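Local coordinates for protein phage integrase/site-specific recombinase (Haloarcula marismortui, PDB 3NRW) that probably binds DNA during site-specific recombination and DNA integration, this piece being the helical N-terminal, core-binding domain of the longer recombinase, at residues E11-Y16 / Y34-F39; W57-Y62 / E98-K103. All coordinates share one frame; numbering follows the deposited sequence.

Overall arrangement
The two contacts follow one another along the chain: contact 1 (11-16 with 34-39) joins helices 9-20 and 26-45, and only after it closes does contact 2 (57-62 with 98-103) set helix 56-67 against the loop that follows helix 73-92. Their centres lie about 16 Å apart, yet they are not independent. The ring of Y62, from contact 2, meets that of F39, from contact 1, edge-to-face, and H38 also packs on Y62. Helix 73-92 serves both, through W86 at contact 1 and L87 at contact 2. With helix 73-92 they bring all four helices and the loop after the last one together, consistent with a compact core-binding domain.

Contact 1 (E11-Y16 / Y34-F39); sequences EARDRY and YRLKHF
R13, whose aliphatic chain rests on L36, turns its guanidinium back to its own helix, where two of its nitrogens converge on D14 OD1. The main bond, a salt bridge, runs from R13 NE to D14 OD1 at 2.8 Å; R13 NH2 adds a weak second bond to the same D14 OD1 at 3.2 Å. NE does not lie in the carboxylate plane but approaches OD1 from above it, 44° out. Bends at chi2 (-86°) and chi3 (-43°) curl the R13 chain back toward D14. The guanidinium is paired with D14, and it is the methylene R13 CG that meets the other helix, 4.0 Å from L36 CB; the two side chains slide past each other in opposite directions.

One turn further along, Y16 takes the other end of the leucine. L36 CD1 approaches the ring obliquely, 3.8 Å from Y16 CD2, and the side chains cross at about a right angle. L36 is thus held at CB by R13 and at a methyl by Y16. The closest CA atoms of the two helices belong to the same pair, R13 CA and L36 CA, 7.0 Å apart. No hydrogen bond spans the two segments; most of the 152 Å² they bury belongs to L36 and R13.

Beneath them runs helix 73-92: W86 meets the Y16 ring, touches L36 and hydrogen-bonds through NE1 to the carbonyl oxygen of A12. Two helices, 9-20 and 26-45, meeting through a buried leucine over a tryptophan of a third fit the helical bundle of the core-binding domain in tyrosine recombinases.

Contact 2 (W57-Y62 / E98-K103); sequences WKLDEY and EDLPEK
L59 CD1 carries this contact from the helix side, and three groups of the loop lie about that one methyl. Closest is L100 CD1, at 3.8 Å; L100 CG and the carbonyl oxygen L100 O each stand 4.0 Å from L59 CD1. Further round, L59 CD1 reaches K103 CB at 4.2 Å. The areas agree with this reading: of the 120 Å² buried in all, 69 Å² belongs to L59, against 27 Å² for L100 and 22 Å² for K103.

The leucine pair is the tight part. L100 CG stands anti to the backbone N (chi1 -176°), and from there the branch swings round to bring its CD1 to L59, although the CB of L100 does not itself point at the helix. L87 of helix 73-92 touches both leucines, V104 packs on L59 and L54 on L100, so the pair belongs to a wider apolar cluster.

The loose side belongs to K103. Its CB faces the helix, but from there the chain runs nearly straight and carries NZ away from the helix; K103 as a whole is exposed. What brings K103 round is a short 3-10 turn, in which K103 N bonds to L100 O at 2.8 Å; that bond also satisfies an oxygen lying beside the L59 methyl. No hydrogen bond links the segments, and the nearest pair of CA atoms, L59 CA and K103 CA, is 7.5 Å apart.

One leucine of helix 56-67, meeting a leucine and the 3-10 turn after it, lays the segment beyond helix 73-92 back over the bundle. This is apolar packing of a post-helical loop against helix 56-67, in keeping with the helical core-binding domain of tyrosine recombinases.

Contact 1 (E11-Y16 / Y34-F39)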
loop_
_atom_site.group_PDB
_atom_site.type_symbol
_atom_site.label_atom_id
_atom_site.label_comp_id
_atom_site.label_asym_id
_atom_site.label_seq_id
_atom_site.Cartn_x
_atom_site.Cartn_y
_atom_site.Cartn_z
ATOM N N GLU A 11 6.740 2.394 -8.511
ATOM C CA GLU A 11 8.027 1.738 -8.282
ATOM C C GLU A 11 7.991 0.900 -7.007
ATOM O O GLU A 11 8.464 -0.241 -6.986
ATOM C CB GLU A 11 9.152 2.766 -8.166
ATOM C CG GLU A 11 9.355 3.621 -9.396
ATOM C CD GLU A 11 10.474 4.615 -9.205
ATOM O OE1 GLU A 11 10.452 5.353 -8.192
ATOM O OE2 GLU A 11 11.373 4.665 -10.072
ATOM N N ALA A 12 7.436 1.475 -5.944
ATOM C CA ALA A 12 7.332 0.788 -4.657
ATOM C C ALA A 12 6.437 -0.443 -4.756
ATOM O O ALA A 12 6.695 -1.463 -4.111
ATOM C CB ALA A 12 6.787 1.743 -3.593
ATOM N N ARG A 13 5.382 -0.336 -5.557
ATOM C CA ARG A 13 4.452 -1.444 -5.752
ATOM C C ARG A 13 5.188 -2.575 -6.482
ATOM O O ARG A 13 5.164 -3.721 -6.029
ATOM C CB ARG A 13 3.230 -0.964 -6.556
ATOM C CG ARG A 13 2.115 -1.994 -6.791
ATOM C CD ARG A 13 2.381 -2.843 -8.034
ATOM N NE ARG A 13 2.861 -2.043 -9.159
ATOM C CZ ARG A 13 2.109 -1.219 -9.883
ATOM N NH1 ARG A 13 0.815 -1.073 -9.618
ATOM N NH2 ARG A 13 2.662 -0.529 -10.873
ATOM N N ASP A 14 5.856 -2.253 -7.591
ATOM C CA ASP A 14 6.595 -3.270 -8.349
ATOM C C ASP A 14 7.679 -3.921 -7.489
ATOM O O ASP A 14 7.890 -5.134 -7.551
ATOM C CB ASP A 14 7.286 -2.680 -9.594
ATOM C CG ASP A 14 6.312 -2.126 -10.630
ATOM O OD1 ASP A 14 5.133 -2.537 -10.656
ATOM O OD2 ASP A 14 6.750 -1.283 -11.442
ATOM N N ARG A 15 8.374 -3.112 -6.697
ATOM C CA ARG A 15 9.449 -3.620 -5.850
ATOM C C ARG A 15 8.925 -4.628 -4.840
ATOM O O ARG A 15 9.529 -5.678 -4.620
ATOM C CB ARG A 15 10.138 -2.468 -5.117
ATOM C CG ARG A 15 11.538 -2.805 -4.629
ATOM C CD ARG A 15 12.099 -1.669 -3.800
ATOM N NE ARG A 15 13.479 -1.899 -3.380
ATOM C CZ ARG A 15 14.549 -1.566 -4.094
ATOM N NH1 ARG A 15 14.411 -0.987 -5.281
ATOM N NH2 ARG A 15 15.762 -1.790 -3.611
ATOM N N TYR A 16 7.790 -4.303 -4.230
ATOM C CA TYR A 16 7.174 -5.171 -3.242
ATOM C C TYR A 16 6.750 -6.509 -3.851
ATOM O O TYR A 16 7.027 -7.572 -3.287
ATOM C CB TYR A 16 5.962 -4.463 -2.619
ATOM C CG TYR A 16 5.212 -5.298 -1.608
ATOM C CD1 TYR A 16 5.825 -5.719 -0.426
ATOM C CD2 TYR A 16 3.889 -5.684 -1.840
ATOM C CE1 TYR A 16 5.138 -6.505 0.502
ATOM C CE2 TYR A 16 3.198 -6.470 -0.918
ATOM C CZ TYR A 16 3.828 -6.877 0.246
ATOM O OH TYR A 16 3.158 -7.673 1.149
ATOM N N TYR A 34 -3.686 -6.735 -7.316
ATOM C CA TYR A 34 -5.025 -6.161 -7.462
ATOM C C TYR A 34 -5.343 -5.185 -6.331
ATOM O O TYR A 34 -5.890 -4.105 -6.569
ATOM C CB TYR A 34 -6.079 -7.270 -7.501
ATOM C CG TYR A 34 -5.830 -8.297 -8.578
ATOM C CD1 TYR A 34 -6.212 -9.626 -8.400
ATOM C CD2 TYR A 34 -5.178 -7.949 -9.763
ATOM C CE1 TYR A 34 -5.947 -10.584 -9.371
ATOM C CE2 TYR A 34 -4.908 -8.899 -10.739
ATOM C CZ TYR A 34 -5.291 -10.214 -10.536
ATOM O OH TYR A 34 -5.000 -11.164 -11.491
ATOM N N ARG A 35 -4.996 -5.555 -5.103
ATOM C CA ARG A 35 -5.269 -4.688 -3.967
ATOM C C ARG A 35 -4.506 -3.370 -4.038
ATOM O O ARG A 35 -5.085 -2.302 -3.832
ATOM C CB ARG A 35 -4.927 -5.404 -2.662
ATOM C CG ARG A 35 -5.803 -6.611 -2.390
ATOM C CD ARG A 35 -5.234 -7.457 -1.268
ATOM N NE ARG A 35 -6.048 -8.644 -1.030
ATOM C CZ ARG A 35 -5.654 -9.689 -0.309
ATOM N NH1 ARG A 35 -4.449 -9.703 0.251
ATOM N NH2 ARG A 35 -6.470 -10.721 -0.145
ATOM N N LEU A 36 -3.216 -3.446 -4.340
ATOM C CA LEU A 36 -2.388 -2.249 -4.396
ATOM C C LEU A 36 -2.631 -1.406 -5.630
ATOM O O LEU A 36 -2.262 -0.234 -5.660
ATOM C CB LEU A 36 -0.913 -2.626 -4.293
ATOM C CG LEU A 36 -0.532 -3.267 -2.955
ATOM C CD1 LEU A 36 0.959 -3.546 -2.919
ATOM C CD2 LEU A 36 -0.928 -2.331 -1.810
ATOM N N LYS A 37 -3.256 -1.990 -6.650
ATOM C CA LYS A 37 -3.541 -1.229 -7.857
ATOM C C LYS A 37 -4.417 -0.034 -7.498
ATOM O O LYS A 37 -4.243 1.058 -8.035
ATOM C CB LYS A 37 -4.253 -2.102 -8.896
ATOM C CG LYS A 37 -4.597 -1.361 -10.187
ATOM C CD LYS A 37 -5.393 -2.252 -11.126
ATOM C CE LYS A 37 -5.905 -1.474 -12.325
ATOM N NZ LYS A 37 -6.751 -2.318 -13.216
ATOM N N HIS A 38 -5.355 -0.236 -6.576
ATOM C CA HIS A 38 -6.241 0.846 -6.176
ATOM C C HIS A 38 -5.465 1.965 -5.513
ATOM O O HIS A 38 -5.764 3.143 -5.710
ATOM C CB HIS A 38 -7.326 0.341 -5.223
ATOM C CG HIS A 38 -8.226 -0.678 -5.842
ATOM N ND1 HIS A 38 -8.104 -2.030 -5.591
ATOM C CD2 HIS A 38 -9.215 -0.553 -6.755
ATOM C CE1 HIS A 38 -8.980 -2.690 -6.328
ATOM N NE2 HIS A 38 -9.665 -1.817 -7.042
ATOM N N PHE A 39 -4.467 1.600 -4.724
ATOM C CA PHE A 39 -3.684 2.611 -4.046
ATOM C C PHE A 39 -2.795 3.393 -5.007
ATOM O O PHE A 39 -2.702 4.616 -4.918
ATOM C CB PHE A 39 -2.822 1.990 -2.954
ATOM C CG PHE A 39 -2.085 3.006 -2.147
ATOM C CD1 PHE A 39 -0.848 3.481 -2.566
ATOM C CD2 PHE A 39 -2.680 3.572 -1.031
ATOM C CE1 PHE A 39 -0.213 4.510 -1.884
ATOM C CE2 PHE A 39 -2.054 4.602 -0.341
ATOM C CZ PHE A 39 -0.822 5.074 -0.772
#

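Contact 2 (W57-Y62 / E98-K103)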
loop_
_atom_site.group_PDB
_atom_site.type_symbol
_atom_site.label_atom_id
_atom_site.label_comp_id
_atom_site.label_asym_id
_atom_site.label_seq_id
_atom_site.Cartn_x
_atom_site.Cartn_y
_atom_site.Cartn_z
ATOM N N TRP A 57 -2.813 11.187 7.811
ATOM C CA TRP A 57 -3.941 11.839 7.160
ATOM C C TRP A 57 -4.202 11.249 5.779
ATOM O O TRP A 57 -5.333 10.895 5.454
ATOM C CB TRP A 57 -3.707 13.354 7.047
ATOM C CG TRP A 57 -4.699 14.056 6.143
ATOM C CD1 TRP A 57 -4.491 14.456 4.851
ATOM C CD2 TRP A 57 -6.049 14.427 6.458
ATOM N NE1 TRP A 57 -5.621 15.052 4.347
ATOM C CE2 TRP A 57 -6.593 15.045 5.313
ATOM C CE3 TRP A 57 -6.850 14.293 7.601
ATOM C CZ2 TRP A 57 -7.906 15.533 5.274
ATOM C CZ3 TRP A 57 -8.156 14.779 7.561
ATOM C CH2 TRP A 57 -8.668 15.390 6.406
ATOM N N LYS A 58 -3.155 11.140 4.966
ATOM C CA LYS A 58 -3.314 10.598 3.624
ATOM C C LYS A 58 -3.785 9.149 3.667
ATOM O O LYS A 58 -4.618 8.736 2.854
ATOM C CB LYS A 58 -1.997 10.710 2.845
ATOM C CG LYS A 58 -1.520 12.148 2.678
ATOM C CD LYS A 58 -0.210 12.216 1.910
ATOM C CE LYS A 58 0.338 13.634 1.890
ATOM N NZ LYS A 58 -0.632 14.577 1.270
ATOM N N LEU A 59 -3.268 8.375 4.617
ATOM C CA LEU A 59 -3.680 6.976 4.740
ATOM C C LEU A 59 -5.159 6.887 5.108
ATOM O O LEU A 59 -5.882 6.016 4.605
ATOM C CB LEU A 59 -2.836 6.253 5.794
ATOM C CG LEU A 59 -1.370 6.005 5.416
ATOM C CD1 LEU A 59 -0.643 5.366 6.588
ATOM C CD2 LEU A 59 -1.296 5.113 4.187
ATOM N N ASP A 60 -5.612 7.787 5.980
ATOM C CA ASP A 60 -7.016 7.801 6.388
ATOM C C ASP A 60 -7.891 8.205 5.202
ATOM O O ASP A 60 -9.003 7.713 5.047
ATOM C CB ASP A 60 -7.236 8.782 7.545
ATOM C CG ASP A 60 -8.686 8.807 8.021
ATOM O OD1 ASP A 60 -9.099 7.877 8.749
ATOM O OD2 ASP A 60 -9.419 9.752 7.651
ATOM N N GLU A 61 -7.386 9.120 4.376
ATOM C CA GLU A 61 -8.123 9.559 3.203
ATOM C C GLU A 61 -8.306 8.360 2.289
ATOM O O GLU A 61 -9.390 8.139 1.746
ATOM C CB GLU A 61 -7.357 10.654 2.460
ATOM C CG GLU A 61 -7.415 12.016 3.136
ATOM C CD GLU A 61 -8.687 12.776 2.811
ATOM O OE1 GLU A 61 -8.737 13.415 1.738
ATOM O OE2 GLU A 61 -9.641 12.726 3.618
ATOM N N TYR A 62 -7.244 7.582 2.122
ATOM C CA TYR A 62 -7.322 6.414 1.256
ATOM C C TYR A 62 -8.322 5.403 1.796
ATOM O O TYR A 62 -9.158 4.880 1.053
ATOM C CB TYR A 62 -5.960 5.738 1.113
ATOM C CG TYR A 62 -6.028 4.516 0.226
ATOM C CD1 TYR A 62 -5.905 3.236 0.758
ATOM C CD2 TYR A 62 -6.261 4.640 -1.140
ATOM C CE1 TYR A 62 -6.012 2.105 -0.052
ATOM C CE2 TYR A 62 -6.371 3.522 -1.960
ATOM C CZ TYR A 62 -6.245 2.259 -1.409
ATOM O OH TYR A 62 -6.349 1.156 -2.216
ATOM N N GLU A 98 9.725 5.361 9.515
ATOM C CA GLU A 98 9.553 4.157 10.314
ATOM C C GLU A 98 8.249 4.099 11.104
ATOM O O GLU A 98 7.780 3.012 11.439
ATOM C CB GLU A 98 10.736 3.972 11.270
ATOM C CG GLU A 98 11.096 5.205 12.083
ATOM C CD GLU A 98 12.166 6.053 11.419
ATOM O OE1 GLU A 98 11.931 6.559 10.297
ATOM O OE2 GLU A 98 13.251 6.213 12.022
ATOM N N ASP A 99 7.652 5.251 11.401
ATOM C CA ASP A 99 6.405 5.257 12.162
ATOM C C ASP A 99 5.143 5.339 11.307
ATOM O O ASP A 99 4.050 5.570 11.826
ATOM C CB ASP A 99 6.398 6.406 13.179
ATOM C CG ASP A 99 6.466 7.776 12.523
ATOM O OD1 ASP A 99 6.343 8.786 13.246
ATOM O OD2 ASP A 99 6.646 7.851 11.288
ATOM N N LEU A 100 5.280 5.135 10.002
ATOM C CA LEU A 100 4.120 5.213 9.124
ATOM C C LEU A 100 3.239 3.963 9.090
ATOM O O LEU A 100 2.018 4.053 9.202
ATOM C CB LEU A 100 4.552 5.548 7.696
ATOM C CG LEU A 100 3.362 5.739 6.751
ATOM C CD1 LEU A 100 2.719 7.102 7.006
ATOM C CD2 LEU A 100 3.824 5.639 5.316
ATOM N N PRO A 101 3.846 2.777 8.933
ATOM C CA PRO A 101 3.034 1.559 8.885
ATOM C C PRO A 101 2.052 1.390 10.044
ATOM O O PRO A 101 0.955 0.866 9.856
ATOM C CB PRO A 101 4.082 0.446 8.807
ATOM C CG PRO A 101 5.296 1.058 9.448
ATOM C CD PRO A 101 5.283 2.456 8.908
ATOM N N GLU A 102 2.435 1.851 11.232
ATOM C CA GLU A 102 1.574 1.750 12.411
ATOM C C GLU A 102 0.330 2.623 12.291
ATOM O O GLU A 102 -0.663 2.400 12.980
ATOM C CB GLU A 102 2.341 2.164 13.673
ATOM C CG GLU A 102 3.049 3.512 13.542
ATOM C CD GLU A 102 3.119 4.294 14.845
ATOM O OE1 GLU A 102 3.485 3.708 15.889
ATOM O OE2 GLU A 102 2.823 5.508 14.817
ATOM N N LYS A 103 0.388 3.625 11.422
ATOM C CA LYS A 103 -0.741 4.525 11.248
ATOM C C LYS A 103 -1.809 3.958 10.317
ATOM O O LYS A 103 -2.833 4.596 10.079
ATOM C CB LYS A 103 -0.244 5.882 10.743
ATOM C CG LYS A 103 0.656 6.584 11.750
ATOM C CD LYS A 103 1.274 7.846 11.197
ATOM C CE LYS A 103 2.124 8.533 12.261
ATOM N NZ LYS A 103 2.766 9.780 11.746
#